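Local coordinates for protein aldose 1-epimerase (Caenorhabditis elegans, PDB 1LUR) that probably interconverts the alpha and beta anomers of aldose sugars such as galactose, at residues Phe14-Ala18 / Ala118-Phe124; Val73-Lys78 / Ser308-Phe313; His158-Pro164 / Leu321-Tyr327; Thr170-Asn176 / Lys298-Pro304. All blocks are in the same frame, centred on the assembly; numbering follows the deposited sequence.

Interaction 1 of 4, residues Phe14-Ala18 / Ala118-Phe124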
# COMPACT_ATOMS: atom_id res chain seq x y z
N PHE A 14 -12.17 12.22 -10.62
CA PHE A 14 -10.73 12.07 -10.58
C PHE A 14 -10.08 13.43 -10.37
O PHE A 14 -10.54 14.43 -10.91
CB PHE A 14 -10.21 11.46 -11.89
CG PHE A 14 -10.55 10.00 -12.05
CD1 PHE A 14 -10.02 9.05 -11.19
CD2 PHE A 14 -11.39 9.58 -13.08
CE1 PHE A 14 -10.31 7.69 -11.35
CE2 PHE A 14 -11.69 8.23 -13.25
CZ PHE A 14 -11.16 7.28 -12.38
N ILE A 15 -9.01 13.45 -9.58
CA ILE A 15 -8.30 14.69 -9.31
C ILE A 15 -6.87 14.48 -9.80
O ILE A 15 -6.23 13.48 -9.47
CB ILE A 15 -8.27 15.00 -7.81
CG1 ILE A 15 -9.70 15.09 -7.26
CG2 ILE A 15 -7.52 16.30 -7.56
CD1 ILE A 15 -9.78 15.37 -5.77
N GLU A 16 -6.38 15.42 -10.60
CA GLU A 16 -5.03 15.31 -11.13
C GLU A 16 -4.04 16.31 -10.56
O GLU A 16 -4.38 17.46 -10.30
CB GLU A 16 -5.05 15.44 -12.66
CG GLU A 16 -5.34 14.15 -13.40
CD GLU A 16 -5.32 14.33 -14.91
OE1 GLU A 16 -4.35 14.92 -15.44
OE2 GLU A 16 -6.28 13.87 -15.57
N ILE A 17 -2.81 15.84 -10.36
CA ILE A 17 -1.74 16.67 -9.83
C ILE A 17 -0.53 16.33 -10.68
O ILE A 17 -0.45 15.24 -11.25
CB ILE A 17 -1.42 16.38 -8.35
CG1 ILE A 17 -0.95 14.94 -8.17
CG2 ILE A 17 -2.64 16.67 -7.49
CD1 ILE A 17 -0.45 14.65 -6.77
N ALA A 18 0.42 17.26 -10.78
CA ALA A 18 1.60 16.98 -11.59
C ALA A 18 2.71 17.99 -11.37
O ALA A 18 2.49 19.10 -10.88
CB ALA A 18 1.21 16.96 -13.07
N ALA A 118 -4.37 21.41 -4.97
CA ALA A 118 -3.53 22.37 -5.67
C ALA A 118 -2.96 21.67 -6.89
O ALA A 118 -3.12 20.45 -7.04
CB ALA A 118 -2.41 22.84 -4.74
N PRO A 119 -2.27 22.42 -7.77
CA PRO A 119 -1.69 21.83 -8.97
C PRO A 119 -0.80 20.60 -8.77
O PRO A 119 -0.80 19.70 -9.61
CB PRO A 119 -0.91 22.99 -9.58
CG PRO A 119 -1.77 24.16 -9.22
CD PRO A 119 -2.09 23.88 -7.77
N GLU A 120 -0.05 20.55 -7.67
CA GLU A 120 0.82 19.41 -7.42
C GLU A 120 0.55 18.63 -6.14
O GLU A 120 1.34 17.76 -5.76
CB GLU A 120 2.28 19.87 -7.42
CG GLU A 120 2.69 20.64 -6.17
CD GLU A 120 1.79 21.82 -5.89
OE1 GLU A 120 1.77 22.77 -6.71
OE2 GLU A 120 1.09 21.81 -4.85
N SER A 121 -0.57 18.91 -5.49
CA SER A 121 -0.89 18.20 -4.25
C SER A 121 -2.39 18.14 -3.97
O SER A 121 -3.16 18.98 -4.45
CB SER A 121 -0.18 18.88 -3.08
OG SER A 121 -0.45 18.25 -1.84
N VAL A 122 -2.80 17.15 -3.19
CA VAL A 122 -4.20 16.97 -2.83
C VAL A 122 -4.26 16.23 -1.49
O VAL A 122 -3.50 15.29 -1.26
CB VAL A 122 -4.98 16.15 -3.90
CG1 VAL A 122 -4.36 14.76 -4.05
CG2 VAL A 122 -6.45 16.03 -3.50
N SER A 123 -5.13 16.69 -0.60
CA SER A 123 -5.26 16.06 0.71
C SER A 123 -6.70 15.59 0.91
O SER A 123 -7.64 16.28 0.51
CB SER A 123 -4.88 17.03 1.82
OG SER A 123 -3.52 17.43 1.72
N PHE A 124 -6.85 14.42 1.51
CA PHE A 124 -8.15 13.83 1.78
C PHE A 124 -8.27 13.61 3.28
O PHE A 124 -7.28 13.38 3.96
CB PHE A 124 -8.30 12.47 1.10
CG PHE A 124 -8.15 12.50 -0.39
CD1 PHE A 124 -6.99 12.01 -0.99
CD2 PHE A 124 -9.17 13.00 -1.20
CE1 PHE A 124 -6.86 12.01 -2.38
CE2 PHE A 124 -9.04 13.01 -2.59
CZ PHE A 124 -7.88 12.51 -3.18
O HOH W 1 -5.29 19.19 -7.76

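Interaction 2 of 4, residues Val73-Lys78 / Ser308-Phe313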
# COMPACT_ATOMS: atom_id res chain seq x y z
N VAL A 73 -6.81 -0.77 9.81
CA VAL A 73 -5.70 -1.67 10.09
C VAL A 73 -5.46 -2.45 8.81
O VAL A 73 -6.28 -3.28 8.40
CB VAL A 73 -6.00 -2.63 11.24
CG1 VAL A 73 -4.86 -3.65 11.37
CG2 VAL A 73 -6.15 -1.85 12.54
N ALA A 74 -4.33 -2.17 8.18
CA ALA A 74 -3.97 -2.84 6.94
C ALA A 74 -3.72 -4.32 7.16
O ALA A 74 -3.21 -4.75 8.20
CB ALA A 74 -2.73 -2.19 6.34
N ASN A 75 -4.09 -5.09 6.15
CA ASN A 75 -3.93 -6.53 6.16
C ASN A 75 -4.87 -7.22 7.15
O ASN A 75 -5.95 -6.73 7.44
CB ASN A 75 -2.47 -6.93 6.43
CG ASN A 75 -2.10 -8.24 5.75
OD1 ASN A 75 -2.29 -9.32 6.31
ND2 ASN A 75 -1.57 -8.15 4.53
N ARG A 76 -4.41 -8.34 7.70
CA ARG A 76 -5.23 -9.10 8.62
C ARG A 76 -5.15 -9.02 10.13
O ARG A 76 -4.10 -8.79 10.71
CB ARG A 76 -5.08 -10.58 8.25
CG ARG A 76 -5.25 -10.86 6.77
CD ARG A 76 -4.88 -12.29 6.42
NE ARG A 76 -5.14 -12.59 5.02
CZ ARG A 76 -4.45 -12.07 4.00
NH1 ARG A 76 -3.45 -11.23 4.23
NH2 ARG A 76 -4.77 -12.38 2.75
N ILE A 77 -6.32 -9.23 10.74
CA ILE A 77 -6.49 -9.24 12.18
C ILE A 77 -6.78 -10.74 12.30
O ILE A 77 -7.83 -11.21 11.85
CB ILE A 77 -7.75 -8.48 12.66
CG1 ILE A 77 -7.60 -6.97 12.42
CG2 ILE A 77 -7.97 -8.78 14.14
CD1 ILE A 77 -6.46 -6.33 13.18
N LYS A 78 -5.84 -11.49 12.87
CA LYS A 78 -6.00 -12.93 13.03
C LYS A 78 -7.31 -13.37 13.66
O LYS A 78 -7.63 -12.99 14.79
CB LYS A 78 -4.82 -13.51 13.81
CG LYS A 78 -4.81 -15.03 13.90
CD LYS A 78 -3.49 -15.53 14.48
CE LYS A 78 -3.59 -16.98 14.94
NZ LYS A 78 -4.04 -17.89 13.85
N SER A 308 2.01 -6.85 9.60
CA SER A 308 0.65 -7.35 9.46
C SER A 308 0.30 -8.09 10.76
O SER A 308 1.17 -8.73 11.36
CB SER A 308 0.56 -8.29 8.27
OG SER A 308 0.81 -7.62 7.05
N ALA A 309 -0.95 -8.00 11.19
CA ALA A 309 -1.41 -8.67 12.42
C ALA A 309 -0.76 -8.13 13.69
O ALA A 309 -0.76 -8.81 14.72
CB ALA A 309 -1.17 -10.19 12.32
N ALA A 310 -0.22 -6.92 13.63
CA ALA A 310 0.42 -6.32 14.80
C ALA A 310 -0.52 -6.32 16.01
O ALA A 310 -0.10 -6.58 17.14
CB ALA A 310 0.86 -4.89 14.47
N PRO A 311 -1.81 -6.02 15.79
CA PRO A 311 -2.76 -6.00 16.91
C PRO A 311 -2.90 -7.35 17.62
O PRO A 311 -3.40 -7.40 18.74
CB PRO A 311 -4.07 -5.58 16.24
CG PRO A 311 -3.62 -4.72 15.11
CD PRO A 311 -2.45 -5.51 14.56
N ASN A 312 -2.45 -8.42 16.96
CA ASN A 312 -2.53 -9.78 17.52
C ASN A 312 -1.26 -10.29 18.19
O ASN A 312 -1.29 -11.29 18.93
CB ASN A 312 -2.91 -10.78 16.41
CG ASN A 312 -4.25 -10.47 15.80
OD1 ASN A 312 -4.34 -10.03 14.66
ND2 ASN A 312 -5.31 -10.71 16.56
N PHE A 313 -0.14 -9.64 17.93
CA PHE A 313 1.12 -10.06 18.53
C PHE A 313 1.78 -8.88 19.23
O PHE A 313 2.16 -7.90 18.59
CB PHE A 313 2.03 -10.63 17.44
CG PHE A 313 1.42 -11.79 16.69
CD1 PHE A 313 0.80 -11.59 15.46
CD2 PHE A 313 1.43 -13.07 17.23
CE1 PHE A 313 0.19 -12.65 14.79
CE2 PHE A 313 0.82 -14.14 16.57
CZ PHE A 313 0.20 -13.92 15.34
O HOH W 2 -2.91 -6.27 10.36

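Interaction 3 of 4, residues His158-Pro164 / Leu321-Tyr327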
# COMPACT_ATOMS: atom_id res chain seq x y z
N HIS A 158 -1.52 10.90 8.15
CA HIS A 158 -1.64 11.58 9.43
C HIS A 158 -2.97 11.26 10.09
O HIS A 158 -3.95 10.97 9.40
CB HIS A 158 -1.54 13.10 9.21
CG HIS A 158 -1.78 13.90 10.45
ND1 HIS A 158 -0.84 14.02 11.46
CD2 HIS A 158 -2.87 14.60 10.87
CE1 HIS A 158 -1.34 14.76 12.43
NE2 HIS A 158 -2.57 15.13 12.10
N ALA A 159 -3.01 11.33 11.41
CA ALA A 159 -4.25 11.04 12.13
C ALA A 159 -4.20 11.39 13.61
O ALA A 159 -3.13 11.46 14.21
CB ALA A 159 -4.63 9.56 11.97
N THR A 160 -5.38 11.60 14.17
CA THR A 160 -5.56 11.93 15.58
C THR A 160 -6.83 11.21 16.02
O THR A 160 -7.58 10.70 15.18
CB THR A 160 -5.73 13.45 15.80
OG1 THR A 160 -6.81 13.93 15.01
CG2 THR A 160 -4.46 14.19 15.41
N CYS A 161 -7.07 11.16 17.32
CA CYS A 161 -8.27 10.49 17.83
C CYS A 161 -8.78 11.11 19.12
O CYS A 161 -8.06 11.84 19.80
CB CYS A 161 -7.99 9.01 18.09
SG CYS A 161 -6.89 8.74 19.51
N ASP A 162 -10.03 10.81 19.45
CA ASP A 162 -10.66 11.32 20.66
C ASP A 162 -10.77 10.14 21.61
O ASP A 162 -10.83 10.30 22.82
CB ASP A 162 -12.07 11.85 20.35
CG ASP A 162 -12.04 13.10 19.50
OD1 ASP A 162 -11.36 14.06 19.89
OD2 ASP A 162 -12.70 13.12 18.44
N THR A 163 -10.79 8.94 21.03
CA THR A 163 -10.90 7.70 21.78
C THR A 163 -9.77 6.76 21.33
O THR A 163 -9.50 6.64 20.14
CB THR A 163 -12.26 7.04 21.52
OG1 THR A 163 -13.29 8.01 21.66
CG2 THR A 163 -12.50 5.90 22.50
N PRO A 164 -9.10 6.10 22.29
CA PRO A 164 -7.99 5.17 22.05
C PRO A 164 -8.38 4.01 21.13
O PRO A 164 -9.45 3.43 21.27
CB PRO A 164 -7.64 4.65 23.44
CG PRO A 164 -8.15 5.71 24.36
CD PRO A 164 -9.43 6.14 23.73
N LEU A 321 -3.31 4.17 18.72
CA LEU A 321 -3.35 5.60 18.46
C LEU A 321 -4.20 6.12 19.61
O LEU A 321 -5.39 5.80 19.71
CB LEU A 321 -4.04 5.90 17.12
CG LEU A 321 -4.25 7.39 16.83
CD1 LEU A 321 -2.88 8.10 16.82
CD2 LEU A 321 -4.95 7.56 15.49
N ARG A 322 -3.59 6.91 20.50
CA ARG A 322 -4.29 7.45 21.65
C ARG A 322 -4.43 8.97 21.64
O ARG A 322 -3.61 9.67 21.04
CB ARG A 322 -3.57 6.98 22.92
CG ARG A 322 -3.43 5.47 22.97
CD ARG A 322 -2.54 4.98 24.10
NE ARG A 322 -2.39 3.52 24.05
CZ ARG A 322 -3.33 2.65 24.41
NH1 ARG A 322 -4.49 3.07 24.88
NH2 ARG A 322 -3.11 1.35 24.28
N PRO A 323 -5.48 9.49 22.31
CA PRO A 323 -5.77 10.92 22.40
C PRO A 323 -4.53 11.75 22.71
O PRO A 323 -3.75 11.40 23.58
CB PRO A 323 -6.80 10.99 23.53
CG PRO A 323 -7.53 9.69 23.38
CD PRO A 323 -6.40 8.71 23.16
N GLY A 324 -4.36 12.84 21.97
CA GLY A 324 -3.20 13.68 22.19
C GLY A 324 -2.02 13.35 21.31
O GLY A 324 -1.18 14.21 21.05
N ASP A 325 -1.94 12.10 20.84
CA ASP A 325 -0.82 11.72 19.98
C ASP A 325 -1.14 11.96 18.51
O ASP A 325 -2.30 12.19 18.14
CB ASP A 325 -0.44 10.26 20.18
CG ASP A 325 0.10 9.98 21.57
OD1 ASP A 325 0.65 10.91 22.21
OD2 ASP A 325 -0.02 8.82 22.03
N HIS A 326 -0.11 11.91 17.68
CA HIS A 326 -0.28 12.12 16.25
C HIS A 326 0.30 10.98 15.44
O HIS A 326 1.48 10.65 15.57
CB HIS A 326 0.38 13.43 15.81
CG HIS A 326 -0.30 14.66 16.31
ND1 HIS A 326 -0.27 15.04 17.64
CD2 HIS A 326 -1.04 15.60 15.67
CE1 HIS A 326 -0.96 16.15 17.79
NE2 HIS A 326 -1.44 16.51 16.62
N TYR A 327 -0.54 10.35 14.62
CA TYR A 327 -0.08 9.26 13.78
C TYR A 327 0.58 10.04 12.65
O TYR A 327 -0.04 10.95 12.09
CB TYR A 327 -1.26 8.47 13.24
CG TYR A 327 -0.88 7.32 12.32
CD1 TYR A 327 -0.84 6.01 12.79
CD2 TYR A 327 -0.60 7.55 10.98
CE1 TYR A 327 -0.54 4.95 11.94
CE2 TYR A 327 -0.30 6.51 10.12
CZ TYR A 327 -0.28 5.21 10.60
OH TYR A 327 -0.03 4.18 9.72

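Interaction 4 of 4, residues Thr170-Asn176 / Lys298-Pro304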
# COMPACT_ATOMS: atom_id res chain seq x y z
N THR A 170 -1.72 1.95 5.02
CA THR A 170 -0.85 1.64 3.89
C THR A 170 -1.53 2.11 2.62
O THR A 170 -2.68 2.56 2.64
CB THR A 170 -0.50 0.14 3.74
OG1 THR A 170 0.65 0.03 2.89
CG2 THR A 170 -1.64 -0.65 3.09
N ASN A 171 -0.79 2.04 1.51
CA ASN A 171 -1.29 2.43 0.19
C ASN A 171 -1.25 1.13 -0.59
O ASN A 171 -0.23 0.45 -0.63
CB ASN A 171 -0.39 3.48 -0.46
CG ASN A 171 -0.80 3.76 -1.89
OD1 ASN A 171 -0.36 3.08 -2.81
ND2 ASN A 171 -1.67 4.75 -2.07
N HIS A 172 -2.36 0.79 -1.23
CA HIS A 172 -2.42 -0.46 -1.99
C HIS A 172 -2.28 -0.38 -3.51
O HIS A 172 -2.98 -1.09 -4.23
CB HIS A 172 -3.72 -1.19 -1.63
CG HIS A 172 -3.60 -2.68 -1.65
ND1 HIS A 172 -3.33 -3.39 -2.79
CD2 HIS A 172 -3.70 -3.59 -0.65
CE1 HIS A 172 -3.27 -4.68 -2.50
NE2 HIS A 172 -3.49 -4.83 -1.21
N ALA A 173 -1.39 0.47 -4.00
CA ALA A 173 -1.21 0.59 -5.45
C ALA A 173 -0.45 -0.62 -6.00
O ALA A 173 0.52 -1.08 -5.41
CB ALA A 173 -0.45 1.87 -5.77
N TYR A 174 -0.93 -1.14 -7.13
CA TYR A 174 -0.32 -2.29 -7.79
C TYR A 174 0.58 -1.69 -8.87
O TYR A 174 0.10 -0.96 -9.74
CB TYR A 174 -1.38 -3.16 -8.47
CG TYR A 174 -2.23 -4.01 -7.54
CD1 TYR A 174 -3.17 -3.42 -6.68
CD2 TYR A 174 -2.15 -5.40 -7.57
CE1 TYR A 174 -4.01 -4.21 -5.89
CE2 TYR A 174 -2.98 -6.19 -6.78
CZ TYR A 174 -3.91 -5.60 -5.94
OH TYR A 174 -4.72 -6.40 -5.17
N TRP A 175 1.87 -2.00 -8.83
CA TRP A 175 2.81 -1.47 -9.81
C TRP A 175 3.26 -2.38 -10.94
O TRP A 175 3.51 -3.57 -10.75
CB TRP A 175 4.05 -0.93 -9.09
CG TRP A 175 3.74 0.06 -8.02
CD1 TRP A 175 3.43 -0.20 -6.72
CD2 TRP A 175 3.69 1.49 -8.16
NE1 TRP A 175 3.19 0.97 -6.04
CE2 TRP A 175 3.34 2.02 -6.90
CE3 TRP A 175 3.90 2.37 -9.23
CZ2 TRP A 175 3.20 3.40 -6.68
CZ3 TRP A 175 3.76 3.73 -9.01
CH2 TRP A 175 3.41 4.23 -7.75
N ASN A 176 3.36 -1.78 -12.12
CA ASN A 176 3.78 -2.44 -13.36
C ASN A 176 4.37 -1.28 -14.14
O ASN A 176 3.65 -0.38 -14.58
CB ASN A 176 2.58 -3.03 -14.10
CG ASN A 176 2.98 -3.71 -15.40
OD1 ASN A 176 3.56 -3.08 -16.29
ND2 ASN A 176 2.67 -4.99 -15.52
N LYS A 298 0.31 -10.04 -12.60
CA LYS A 298 0.29 -8.88 -13.48
C LYS A 298 1.13 -7.72 -12.93
O LYS A 298 1.94 -7.13 -13.65
CB LYS A 298 -1.14 -8.39 -13.70
CG LYS A 298 -1.26 -7.00 -14.31
CD LYS A 298 -0.57 -6.90 -15.67
CE LYS A 298 -0.73 -5.50 -16.27
NZ LYS A 298 -0.07 -5.39 -17.61
N ALA A 299 0.93 -7.39 -11.66
CA ALA A 299 1.68 -6.30 -11.06
C ALA A 299 2.25 -6.66 -9.70
O ALA A 299 2.13 -7.79 -9.23
CB ALA A 299 0.80 -5.06 -10.94
N LEU A 300 2.89 -5.68 -9.08
CA LEU A 300 3.48 -5.86 -7.77
C LEU A 300 2.91 -4.83 -6.82
O LEU A 300 3.16 -3.64 -6.96
CB LEU A 300 5.00 -5.70 -7.84
CG LEU A 300 5.73 -5.83 -6.50
CD1 LEU A 300 5.64 -7.26 -6.01
CD2 LEU A 300 7.19 -5.42 -6.65
N ALA A 301 2.10 -5.30 -5.86
CA ALA A 301 1.51 -4.40 -4.89
C ALA A 301 2.61 -4.10 -3.89
O ALA A 301 3.23 -5.01 -3.35
CB ALA A 301 0.33 -5.06 -4.19
N ILE A 302 2.88 -2.81 -3.68
CA ILE A 302 3.91 -2.39 -2.74
C ILE A 302 3.18 -1.62 -1.65
O ILE A 302 2.65 -0.54 -1.90
CB ILE A 302 4.95 -1.50 -3.46
CG1 ILE A 302 5.60 -2.29 -4.60
CG2 ILE A 302 6.01 -1.05 -2.47
CD1 ILE A 302 6.69 -1.54 -5.36
N GLU A 303 3.15 -2.20 -0.46
CA GLU A 303 2.47 -1.59 0.68
C GLU A 303 3.31 -1.32 1.92
O GLU A 303 3.48 -2.21 2.76
CB GLU A 303 1.28 -2.47 1.06
CG GLU A 303 0.72 -3.26 -0.12
CD GLU A 303 -0.32 -4.30 0.26
OE1 GLU A 303 -0.50 -5.27 -0.50
OE2 GLU A 303 -0.98 -4.16 1.32
N PRO A 304 3.87 -0.10 2.04
CA PRO A 304 4.68 0.26 3.20
C PRO A 304 3.68 0.27 4.35
O PRO A 304 2.64 0.92 4.25
CB PRO A 304 5.18 1.65 2.85
CG PRO A 304 5.32 1.58 1.35
CD PRO A 304 4.04 0.88 0.95
O HOH W 3 2.18 1.78 -2.91

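Interaction 1 of 4, residues Phe14-Ala18 / Ala118-Phe124
I17 rests on the turn at P119 and E120, and following its side chain outward shows how an edge strand can dock on a hairpin with which it forms no regular ladder. Its CB lies against the backbone of the turn, 3.7 Å from E120 C. There the branches part. CG2 reaches the start of the next strand, 3.6 Å from S121 N, and also approaches CG1 of V122. CG1 sits between the backbone N and the carbonyl carbon (chi1 62°), a setting that carries the terminal CD1 to 3.7 Å from E120 O. V147 and A25 touch it from neighbouring strands. An alanine here, lacking CG2 and CD1, would probably open a gap between strand and turn and leave V122 CG1 without this neighbour.

The turn links strands 113-118 and 121-129, the hairpin at one end of the large antiparallel sheet in this mutarotase-like beta-sandwich fold. Strand 15-18 belongs to a separate four-stranded sheet, and its direction lies 137° from that of residues 121-124. Beside I17, A18 N gives P119 O a hydrogen bond of 3.0 Å, and a water donates to both E16 O and A118 O, 2.6 Å from the latter. Further along, I15 rests CD1 against two apolar groups, 4.1 Å from V122 CG2 and 4.0 Å from F124 CE2, while P29 borders both I15 and F124.

Interaction 2 of 4, residues Val73-Lys78 / Ser308-Phe313
P311 meets I77 and V73 where a short 3-10 turn, residues 310-312, packs against the strand 76-77 and the loop leading into it. The contact illustrates how loops can frame a site: R76, D240, bonded to S308 N, and H101, bonded to N75 N, are consistent with the sugar-binding pocket of galactose mutarotases.

The densely packed part is the inner one. I77 crosses P311 at about a right angle, its CD1 3.8 Å from P311 CG, and V73 and P311 reach toward each other, V73 CG1 lying 4.1 Å from P311 CG. L82 of strand 81-84 touches both I77 and P311. Next to it, N75 packs against S308, with N75 CG 3.2 Å from S308 OG. Its OD1 is gripped by two donors of R76 from one face of the amide plane: R76 N at 2.7 Å and R76 NH1 at 3.1 Å. This double hold limits turning of the amide, whose one oxygen links the guanidinium and the backbone N of R76. A water knits the two segments together, donating to A74 O and R76 O and accepting from A309 N.

Toward solvent the packing thins. The long side chain of K78 starts toward the turn but leads away from it; it and F313 cross at a slant, K78 CD 4.1 Å from F313 CZ. What secures this outer part is polar: N312 CG, anti to its carbonyl carbon (chi1 -61°), brings OD1 to K78 N, which donates at 2.8 Å from 49° out of the carbonyl plane, not on a lone pair.

Interaction 3 of 4, residues His158-Pro164 / Leu321-Tyr327
An antiparallel bridge between A159 and Y327 marks where strands 152-160 and 327-337 begin to pair in the large sheet, and the type II turn from R322 to D325 folds back over the continuation of the first strand. The bridge is a hydrogen-bonded pair: Y327 N to A159 O at 2.8 Å, and A159 N to Y327 O at 3.1 Å. Both side chains leave on the same sheet face, their CB atoms 3.8 Å apart, with L321 CD2 packing beside A159 CB. At G324 (phi 93°), third in the turn, a side chain would be jammed against P323 O, which favours glycine.

C161 fills the bend next to the turn. Its SG, placed between the backbone N and the carbonyl carbon (chi1 70°), comes to 3.2 Å from P323 N and presses on the peptide leading into the turn. At the far end two proline rings cross at about a right angle, P164 CG 3.7 Å from P323 CD.

On the outer side, H158 and H326 run side by side and meet rim to rim, H158 CE1 3.4 Å from H326 CD2, with ring planes 35° apart. The R322 guanidinium forms a salt bridge with D85. The two segments hold by backbone bonds and apolar contact rather than paired charges, and with the NE2 atoms of H158 and H326 only 4.9 Å apart, simultaneous protonation of both rings is probably disfavoured.

Interaction 4 of 4, residues Thr170-Asn176 / Lys298-Pro304
The Y174 ring carries A301 CB over the centre of one face, 4.3 Å from its centroid and 11° off the ring normal, a CH-pi contact, while A299 CB stands at its edge. The H172 ring takes the E303 carboxylate over one face, offset toward the rim; Y174 CD1 lies at its edge. W175 receives L300 O and a water at its edge, with I302 CG1 3.7 Å from its CD1.

These groups sit on neighbouring antiparallel strands, 170-175 and 300-305, central in the mutarotase-like fold. H172 NE2 and E303 OE1 approach to 3.1 Å, but the angle is too poor for a hydrogen bond. The pair is consistent with the histidine and glutamate that galactose mutarotases use as acid and base. An alanine in place of H172 would probably leave the E303 carboxylate without the ring it lies against and free to shift.

Regular pairing is confined to one end: W175 N to L300 O and L300 N to W175 O, both 2.8 Å. At N171 to A173 the strand is broken by an Asx turn, N171 OD1 accepting from A173 N, and there I302 N reaches A173 O only weakly, at 3.4 Å. Beside the paired end, N176 ND2 donates to K298 O at 2.9 Å and also to S180 O, while N176 OD1 accepts from G179 N; K298 NZ bonds S180 O and pairs with E292. At the opposite end T170 OG1, anti to the backbone N (chi1 -162°), donates to P304 O at 2.6 Å, from 57° above the carbonyl plane.

How the interactions relate
From the N terminus, segment 14-18 waits about a hundred residues before 118-124 closes interaction 1, which joins the four-stranded sheet to the end hairpin of the large one. Segment 73-78 has already passed by then, so interactions 1 and 2 cross. Segments 158-164 and 170-176 follow. Closure then begins with interaction 4 at 298-304, in the seven-stranded sheet, continues with interaction 2 at 308-313, which ties strand 76-77 to the loop after strand 300-305, and ends with interaction 3 at 321-327, back in the large sheet. Interaction 4 is thus nested within both later closures, whereas 2 and 3 cross. Interactions 2 and 4 touch directly, A74 CB lying 3.8 Å from T170 CG2.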